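[Ribosomal protein bS18]-alanine N-acetyltransferase (Escherichia coli O157:H7, PDB 5ISV) probably transfers the acetyl group of acetyl-CoA to the N-terminal alanine of ribosomal protein bS18. Local coordinates at residues H17-A22 with N68-P73; L118-A123 with M142-S147. All blocks are in the same frame, centred on the assembly; numbering follows the deposited sequence.

Contact 1 of 2, residues H17-A22 with N68-P73; sequences HIEQRA and NIAVDP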
ATOM      1  N   HIS A  17      -9.778  -3.876  12.556  1.00 24.38           N
ATOM      2  CA  HIS A  17      -9.943  -5.278  12.927  1.00 25.45           C
ATOM      3  C   HIS A  17      -8.978  -6.192  12.113  1.00 23.17           C
ATOM      4  O   HIS A  17      -8.336  -7.076  12.661  1.00 24.45           O
ATOM      5  CB  HIS A  17     -11.448  -5.651  12.749  1.00 27.00           C
ATOM      6  CG  HIS A  17     -11.794  -7.088  13.052  1.00 29.70           C
ATOM      7  ND1 HIS A  17     -11.876  -7.585  14.333  1.00 31.50           N
ATOM      8  CD2 HIS A  17     -12.064  -8.130  12.227  1.00 34.68           C
ATOM      9  CE1 HIS A  17     -12.231  -8.858  14.291  1.00 33.14           C
ATOM     10  NE2 HIS A  17     -12.332  -9.219  13.023  1.00 33.55           N
ATOM     11  N   ILE A  18      -8.851  -5.932  10.819  1.00 22.55           N
ATOM     12  CA  ILE A  18      -7.866  -6.645   9.981  1.00 21.98           C
ATOM     13  C   ILE A  18      -6.427  -6.409  10.456  1.00 23.49           C
ATOM     14  O   ILE A  18      -5.645  -7.329  10.601  1.00 23.83           O
ATOM     15  CB  ILE A  18      -8.046  -6.267   8.499  1.00 21.32           C
ATOM     16  CG1 ILE A  18      -9.386  -6.837   7.987  1.00 21.97           C
ATOM     17  CG2 ILE A  18      -6.895  -6.772   7.643  1.00 20.80           C
ATOM     18  CD1 ILE A  18      -9.775  -6.448   6.596  1.00 22.63           C
ATOM     19  N   GLU A  19      -6.128  -5.152  10.715  1.00 22.04           N
ATOM     20  CA  GLU A  19      -4.789  -4.789  11.172  1.00 23.10           C
ATOM     21  C   GLU A  19      -4.365  -5.574  12.460  1.00 23.92           C
ATOM     22  O   GLU A  19      -3.217  -6.054  12.531  1.00 25.92           O
ATOM     23  CB  GLU A  19      -4.774  -3.286  11.388  1.00 22.89           C
ATOM     24  CG  GLU A  19      -3.458  -2.728  11.920  1.00 23.48           C
ATOM     25  CD  GLU A  19      -2.400  -2.555  10.854  1.00 25.87           C
ATOM     26  OE1 GLU A  19      -2.696  -2.709   9.669  1.00 25.47           O
ATOM     27  OE2 GLU A  19      -1.237  -2.265  11.210  1.00 31.83           O
ATOM     28  N   GLN A  20      -5.285  -5.742  13.425  1.00 27.46           N
ATOM     29  CA  GLN A  20      -5.014  -6.543  14.643  1.00 26.49           C
ATOM     30  C   GLN A  20      -4.725  -8.008  14.400  1.00 27.82           C
ATOM     31  O   GLN A  20      -3.964  -8.651  15.124  1.00 29.00           O
ATOM     32  CB  GLN A  20      -6.217  -6.490  15.605  1.00 26.89           C
ATOM     33  CG  GLN A  20      -6.638  -5.127  16.057  1.00 28.50           C
ATOM     34  CD  GLN A  20      -5.480  -4.180  16.290  1.00 30.29           C
ATOM     35  OE1 GLN A  20      -4.611  -4.416  17.147  1.00 32.58           O
ATOM     36  NE2 GLN A  20      -5.430  -3.127  15.482  1.00 32.84           N
ATOM     37  N   ARG A  21      -5.378  -8.541  13.388  1.00 26.07           N
ATOM     38  CA  ARG A  21      -5.255  -9.929  13.050  1.00 27.98           C
ATOM     39  C   ARG A  21      -4.031 -10.148  12.182  1.00 27.92           C
ATOM     40  O   ARG A  21      -3.389 -11.177  12.306  1.00 31.48           O
ATOM     41  CB  ARG A  21      -6.556 -10.363  12.356  1.00 27.64           C
ATOM     42  CG  ARG A  21      -7.763 -10.398  13.296  1.00 27.11           C
ATOM     43  CD  ARG A  21      -9.092 -10.492  12.542  1.00 27.39           C
ATOM     44  NE  ARG A  21      -9.051 -11.534  11.539  1.00 27.34           N
ATOM     45  CZ  ARG A  21      -9.175 -12.837  11.774  1.00 28.62           C
ATOM     46  NH1 ARG A  21      -9.334 -13.296  13.009  1.00 31.01           N
ATOM     47  NH2 ARG A  21      -9.098 -13.677  10.742  1.00 31.75           N
ATOM     48  N   ALA A  22      -3.711  -9.172  11.319  1.00 24.61           N
ATOM     49  CA  ALA A  22      -2.671  -9.323  10.295  1.00 23.35           C
ATOM     50  C   ALA A  22      -1.253  -8.887  10.677  1.00 24.71           C
ATOM     51  O   ALA A  22      -0.267  -9.482  10.258  1.00 27.04           O
ATOM     52  CB  ALA A  22      -3.097  -8.586   9.043  1.00 23.14           C
ATOM     53  N   ASN A  68       0.213   1.839   4.363  1.00 15.74           N
ATOM     54  CA  ASN A  68      -0.070   0.566   4.981  1.00 16.05           C
ATOM     55  C   ASN A  68      -0.912  -0.267   4.020  1.00 15.66           C
ATOM     56  O   ASN A  68      -1.686   0.279   3.287  1.00 17.42           O
ATOM     57  CB  ASN A  68      -0.862   0.774   6.276  1.00 16.63           C
ATOM     58  CG  ASN A  68      -0.834  -0.443   7.191  1.00 18.51           C
ATOM     59  OD1 ASN A  68      -0.134  -1.409   6.952  1.00 19.23           O
ATOM     60  ND2 ASN A  68      -1.631  -0.395   8.247  1.00 23.77           N
ATOM     61  N   ILE A  69      -0.680  -1.575   4.092  1.00 15.55           N
ATOM     62  CA  ILE A  69      -1.544  -2.535   3.375  1.00 14.98           C
ATOM     63  C   ILE A  69      -1.578  -3.759   4.243  1.00 16.89           C
ATOM     64  O   ILE A  69      -0.622  -4.108   4.889  1.00 17.77           O
ATOM     65  CB  ILE A  69      -0.988  -2.830   1.964  1.00 15.67           C
ATOM     66  CG1 ILE A  69      -1.941  -3.731   1.132  1.00 16.16           C
ATOM     67  CG2 ILE A  69       0.435  -3.414   2.040  1.00 16.36           C
ATOM     68  CD1 ILE A  69      -1.605  -3.788  -0.353  1.00 19.31           C
ATOM     69  N   ALA A  70      -2.750  -4.429   4.256  1.00 16.16           N
ATOM     70  CA  ALA A  70      -2.909  -5.683   5.015  1.00 16.45           C
ATOM     71  C   ALA A  70      -3.954  -6.538   4.358  1.00 17.56           C
ATOM     72  O   ALA A  70      -4.910  -6.036   3.761  1.00 18.49           O
ATOM     73  CB  ALA A  70      -3.301  -5.457   6.481  1.00 17.72           C
ATOM     74  N   VAL A  71      -3.719  -7.834   4.491  0.50 16.96           N
ATOM     75  CA  VAL A  71      -4.729  -8.860   4.121  0.50 17.56           C
ATOM     76  C   VAL A  71      -5.055  -9.666   5.367  0.50 18.40           C
ATOM     77  O   VAL A  71      -4.163 -10.128   6.069  0.50 19.80           O
ATOM     78  CB  VAL A  71      -4.246  -9.772   2.965  0.50 18.15           C
ATOM     79  CG1 VAL A  71      -5.226 -10.923   2.735  0.50 17.76           C
ATOM     80  CG2 VAL A  71      -4.132  -8.995   1.660  0.50 19.66           C
ATOM     81  N   ASP A  72      -6.352  -9.869   5.617  1.00 19.29           N
ATOM     82  CA  ASP A  72      -6.772 -10.637   6.766  1.00 21.41           C
ATOM     83  C   ASP A  72      -6.208 -12.068   6.669  1.00 21.49           C
ATOM     84  O   ASP A  72      -6.203 -12.633   5.577  1.00 23.49           O
ATOM     85  CB  ASP A  72      -8.298 -10.668   6.818  1.00 23.61           C
ATOM     86  CG  ASP A  72      -8.804 -11.335   8.039  1.00 27.08           C
ATOM     87  OD1 ASP A  72      -8.771 -12.586   8.126  1.00 27.49           O
ATOM     88  OD2 ASP A  72      -9.154 -10.579   8.966  1.00 33.95           O
ATOM     89  N   PRO A  73      -5.678 -12.629   7.771  1.00 22.25           N
ATOM     90  CA  PRO A  73      -5.021 -13.950   7.642  1.00 25.81           C
ATOM     91  C   PRO A  73      -5.894 -15.108   7.127  1.00 28.47           C
ATOM     92  O   PRO A  73      -5.340 -16.082   6.616  1.00 30.44           O
ATOM     93  CB  PRO A  73      -4.501 -14.263   9.056  1.00 31.08           C
ATOM     94  CG  PRO A  73      -5.124 -13.258   9.960  1.00 29.91           C
ATOM     95  CD  PRO A  73      -5.528 -12.072   9.131  1.00 25.86           C
TER

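Contact 2 of 2, residues L118-A123 with M142-S147; sequences LGFNEA and MALPIS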
ATOM      1  N   LEU A 118       5.862  -6.666  -9.616  1.00 24.03           N
ATOM      2  CA  LEU A 118       5.009  -5.583 -10.060  1.00 24.88           C
ATOM      3  C   LEU A 118       5.735  -4.381 -10.649  1.00 23.70           C
ATOM      4  O   LEU A 118       5.085  -3.434 -11.085  1.00 26.66           O
ATOM      5  CB  LEU A 118       4.097  -5.118  -8.921  1.00 22.48           C
ATOM      6  CG  LEU A 118       3.095  -6.123  -8.376  1.00 24.97           C
ATOM      7  CD1 LEU A 118       2.399  -5.600  -7.136  1.00 26.17           C
ATOM      8  CD2 LEU A 118       2.065  -6.481  -9.436  1.00 28.31           C
ATOM      9  N   GLY A 119       7.057  -4.416 -10.626  1.00 24.10           N
ATOM     10  CA  GLY A 119       7.891  -3.353 -11.215  1.00 24.84           C
ATOM     11  C   GLY A 119       8.592  -2.483 -10.209  1.00 24.74           C
ATOM     12  O   GLY A 119       9.304  -1.537 -10.617  1.00 24.54           O
ATOM     13  N   PHE A 120       8.420  -2.734  -8.907  1.00 22.58           N
ATOM     14  CA  PHE A 120       9.108  -1.884  -7.888  1.00 21.37           C
ATOM     15  C   PHE A 120      10.628  -2.143  -7.890  1.00 22.12           C
ATOM     16  O   PHE A 120      11.050  -3.276  -8.059  1.00 24.21           O
ATOM     17  CB  PHE A 120       8.573  -2.154  -6.481  1.00 20.86           C
ATOM     18  CG  PHE A 120       7.221  -1.540  -6.181  1.00 18.65           C
ATOM     19  CD1 PHE A 120       6.028  -2.187  -6.541  1.00 19.70           C
ATOM     20  CD2 PHE A 120       7.123  -0.339  -5.465  1.00 20.33           C
ATOM     21  CE1 PHE A 120       4.820  -1.613  -6.224  1.00 20.72           C
ATOM     22  CE2 PHE A 120       5.904   0.211  -5.161  1.00 21.48           C
ATOM     23  CZ  PHE A 120       4.747  -0.424  -5.518  1.00 21.45           C
ATOM     24  N   ASN A 121      11.409  -1.081  -7.661  1.00 24.66           N
ATOM     25  CA  ASN A 121      12.870  -1.150  -7.559  1.00 27.98           C
ATOM     26  C   ASN A 121      13.219  -0.699  -6.149  1.00 24.36           C
ATOM     27  O   ASN A 121      12.599   0.222  -5.654  1.00 27.50           O
ATOM     28  CB  ASN A 121      13.524  -0.163  -8.523  1.00 32.56           C
ATOM     29  CG  ASN A 121      12.978  -0.259  -9.935  1.00 34.23           C
ATOM     30  OD1 ASN A 121      13.190  -1.255 -10.615  1.00 40.93           O
ATOM     31  ND2 ASN A 121      12.237   0.765 -10.372  1.00 40.18           N
ATOM     32  N   GLU A 122      14.216  -1.304  -5.525  1.00 27.29           N
ATOM     33  CA  GLU A 122      14.798  -0.759  -4.275  1.00 26.46           C
ATOM     34  C   GLU A 122      15.416   0.619  -4.560  1.00 29.08           C
ATOM     35  O   GLU A 122      16.260   0.729  -5.438  1.00 34.61           O
ATOM     36  CB  GLU A 122      15.888  -1.700  -3.754  1.00 29.59           C
ATOM     37  CG  GLU A 122      16.591  -1.220  -2.491  1.00 32.16           C
ATOM     38  CD  GLU A 122      17.642  -2.200  -2.014  1.00 35.65           C
ATOM     39  OE1 GLU A 122      17.273  -3.339  -1.672  1.00 41.71           O
ATOM     40  OE2 GLU A 122      18.834  -1.833  -1.990  1.00 46.03           O
ATOM     41  N   ALA A 123      14.988   1.640  -3.823  1.00 25.62           N
ATOM     42  CA  ALA A 123      15.492   2.986  -3.977  1.00 28.53           C
ATOM     43  C   ALA A 123      16.590   3.203  -2.956  1.00 30.91           C
ATOM     44  O   ALA A 123      17.602   3.782  -3.272  1.00 34.83           O
ATOM     45  CB  ALA A 123      14.366   4.005  -3.788  1.00 28.96           C
ATOM     46  N   MET A 142      11.037   1.162  -1.537  1.00 19.31           N
ATOM     47  CA  MET A 142      10.865   0.787  -2.937  1.00 20.94           C
ATOM     48  C   MET A 142      10.051   1.823  -3.702  1.00 19.15           C
ATOM     49  O   MET A 142       9.125   2.453  -3.144  1.00 21.53           O
ATOM     50  CB  MET A 142      10.233  -0.616  -3.035  1.00 21.55           C
ATOM     51  CG  MET A 142      10.891  -1.655  -2.137  1.00 23.19           C
ATOM     52  SD  MET A 142      10.301  -3.329  -2.427  1.00 24.49           S
ATOM     53  CE  MET A 142      11.170  -3.703  -3.926  1.00 25.34           C
ATOM     54  N   ALA A 143      10.366   1.949  -4.989  1.00 19.91           N
ATOM     55  CA  ALA A 143       9.681   2.896  -5.885  1.00 20.96           C
ATOM     56  C   ALA A 143       9.215   2.212  -7.184  1.00 20.54           C
ATOM     57  O   ALA A 143       9.937   1.427  -7.774  1.00 22.51           O
ATOM     58  CB  ALA A 143      10.619   4.072  -6.214  1.00 24.17           C
ATOM     59  N   LEU A 144       8.010   2.555  -7.606  1.00 20.02           N
ATOM     60  CA  LEU A 144       7.448   2.113  -8.855  1.00 19.22           C
ATOM     61  C   LEU A 144       7.142   3.326  -9.742  1.00 18.55           C
ATOM     62  O   LEU A 144       6.290   4.130  -9.423  1.00 19.43           O
ATOM     63  CB  LEU A 144       6.184   1.336  -8.586  1.00 19.59           C
ATOM     64  CG  LEU A 144       5.426   0.951  -9.869  1.00 20.08           C
ATOM     65  CD1 LEU A 144       6.187  -0.053 -10.710  1.00 21.83           C
ATOM     66  CD2 LEU A 144       4.059   0.369  -9.526  1.00 21.38           C
ATOM     67  N   PRO A 145       7.852   3.447 -10.865  1.00 21.82           N
ATOM     68  CA  PRO A 145       7.444   4.444 -11.872  1.00 20.90           C
ATOM     69  C   PRO A 145       6.093   4.027 -12.478  1.00 21.35           C
ATOM     70  O   PRO A 145       5.930   2.861 -12.784  1.00 23.37           O
ATOM     71  CB  PRO A 145       8.590   4.413 -12.893  1.00 24.45           C
ATOM     72  CG  PRO A 145       9.720   3.826 -12.136  1.00 25.62           C
ATOM     73  CD  PRO A 145       9.122   2.810 -11.207  1.00 23.50           C
ATOM     74  N   ILE A 146       5.192   4.980 -12.628  1.00 20.47           N
ATOM     75  CA  ILE A 146       3.886   4.734 -13.183  1.00 21.86           C
ATOM     76  C   ILE A 146       3.717   5.507 -14.491  1.00 22.57           C
ATOM     77  O   ILE A 146       3.835   4.939 -15.562  1.00 30.08           O
ATOM     78  CB  ILE A 146       2.786   5.019 -12.124  1.00 23.59           C
ATOM     79  CG1 ILE A 146       2.975   4.000 -10.980  1.00 23.43           C
ATOM     80  CG2 ILE A 146       1.375   4.867 -12.717  1.00 24.57           C
ATOM     81  CD1 ILE A 146       1.986   4.113  -9.854  1.00 24.83           C
ATOM     82  N   SER A 147       3.457   6.808 -14.420  1.00 20.42           N
ATOM     83  CA  SER A 147       3.071   7.568 -15.598  1.00 21.53           C
ATOM     84  C   SER A 147       4.297   8.143 -16.350  1.00 21.33           C
ATOM     85  O   SER A 147       5.352   8.502 -15.764  1.00 22.81           O
ATOM     86  CB  SER A 147       2.099   8.698 -15.230  1.00 22.38           C
ATOM     87  OG  SER A 147       0.925   8.159 -14.595  1.00 26.02           O
TER
HETATM   88  O   HOH W   1      12.241   2.921  -9.224  1.00 42.36           O

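Contact 1 of 2, residues H17-A22 with N68-P73
Arg21, near the end of helix 12-22, reaches along the turn that follows strand 63-71 and grips Asp72. Its CB rests on the Pro73 ring, 3.8 Å from Pro73 CD. Farther out, Arg21 CD lies over one face of the His17 imidazole, offset toward the rim, one helical turn back. A bend at chi3 then turns the guanidinium side-on to the carboxylate in a two-bond salt bridge, each nitrogen taking a different oxygen: Arg21 NE bonds Asp72 OD2 at 2.7 Å, and Arg21 NH2 meets the syn lone pair of Asp72 OD1 at 2.9 Å, almost straight at 176°. The guanidinium and carboxylate are nearly coplanar, 16° apart, and the paired bonds hold both groups against rotation; Pro73 CG covers one guanidinium face. Asp72 OD1 also accepts a hydrogen bond from the backbone N of Asp74. This is the GNAT fold, with helix 12-22 laid across the strand whose Ile69, Ala70 and Val71 are predicted to bind acetyl-CoA. Ala70 CB touches two helix methyls, Ile18 CG2 and Ala22 CB, at 4.0 Å each. Beyond it, buried Asn68 sends ND2 to Glu19 OE1 at 2.9 Å, entering from above the carboxylate plane, with amide and carboxylate turned 79° to each other. The other oxygen, Glu19 OE2, accepts from Trp27 N and His23 ND1, which with the Asn68 bond fixes the carboxylate.

Contact 2 of 2, residues L118-A123 with M142-S147
Ala143 O takes the backbone N-H of Asn121 at 2.9 Å, measured from Asn121 N, and a CA-H contact from Phe120 CA at 3.4 Å. The return bond, Ala143 N to Asn121 O, makes Asn121 and Ala143 an antiparallel hydrogen-bonded pair; Glu122 and Met142 form the next, non-hydrogen-bonded one. The short strand ends run strongly twisted against each other, at 124°.

On the buried side the Phe120 ring lies flat against Leu144. Leu144 CB sits over the ring centre, 3.6 Å from the centroid and only 11° off the normal, a CH-pi contact, while Leu144 CD2 reaches the rim at Phe120 CE1, 3.9 Å away. With CG anti to the backbone N (chi1 174°), the second branch of Leu144, CD1, reaches to 3.5 Å from Gly119 O. Gly119, with its positive phi, closes helix 109-117 in a Schellman motif, so the leucine methyl packs directly on the helix-ending turn. Met142 flanks the phenylalanine: its CB is 4.0 Å from Phe120 CD2, and a bend at chi3 brings the methyl CE against Phe120 CB.

Strand 121-129 is the outermost strand at this edge of the sheet, and strand 136-145 lies between it and strand 99-105, bonding Leu102 through Met142 and Leu100 through Leu144. Phe120 packs on these same two leucines and meets the ring of Tyr115, the predicted proton donor; Leu144 touches Ile89 of helix 80-94, whereas Ala143 and Ala123 lie against Trp101 of strand 99-105.

Both contacts belong to one mixed sheet, with the strand order 1-2-3-4-5-7-6 of GNAT enzymes, and lie on opposite sides of the chain's centre. Their centres are 23 Å apart and their nearest atoms about 8 Å, without touching. Contact 1 holds the strand residues Ile69 to Val71, predicted to bind acetyl-CoA, and its Asn68 side chain is about 8 Å from that of Tyr115, the predicted proton donor, and about 10 Å from that of Glu103, the predicted proton acceptor. In contact 2 the Phe120 side chain approaches that of Tyr115 to about 4 Å, and the Met142 side chain that of Glu103 to about 7 Å.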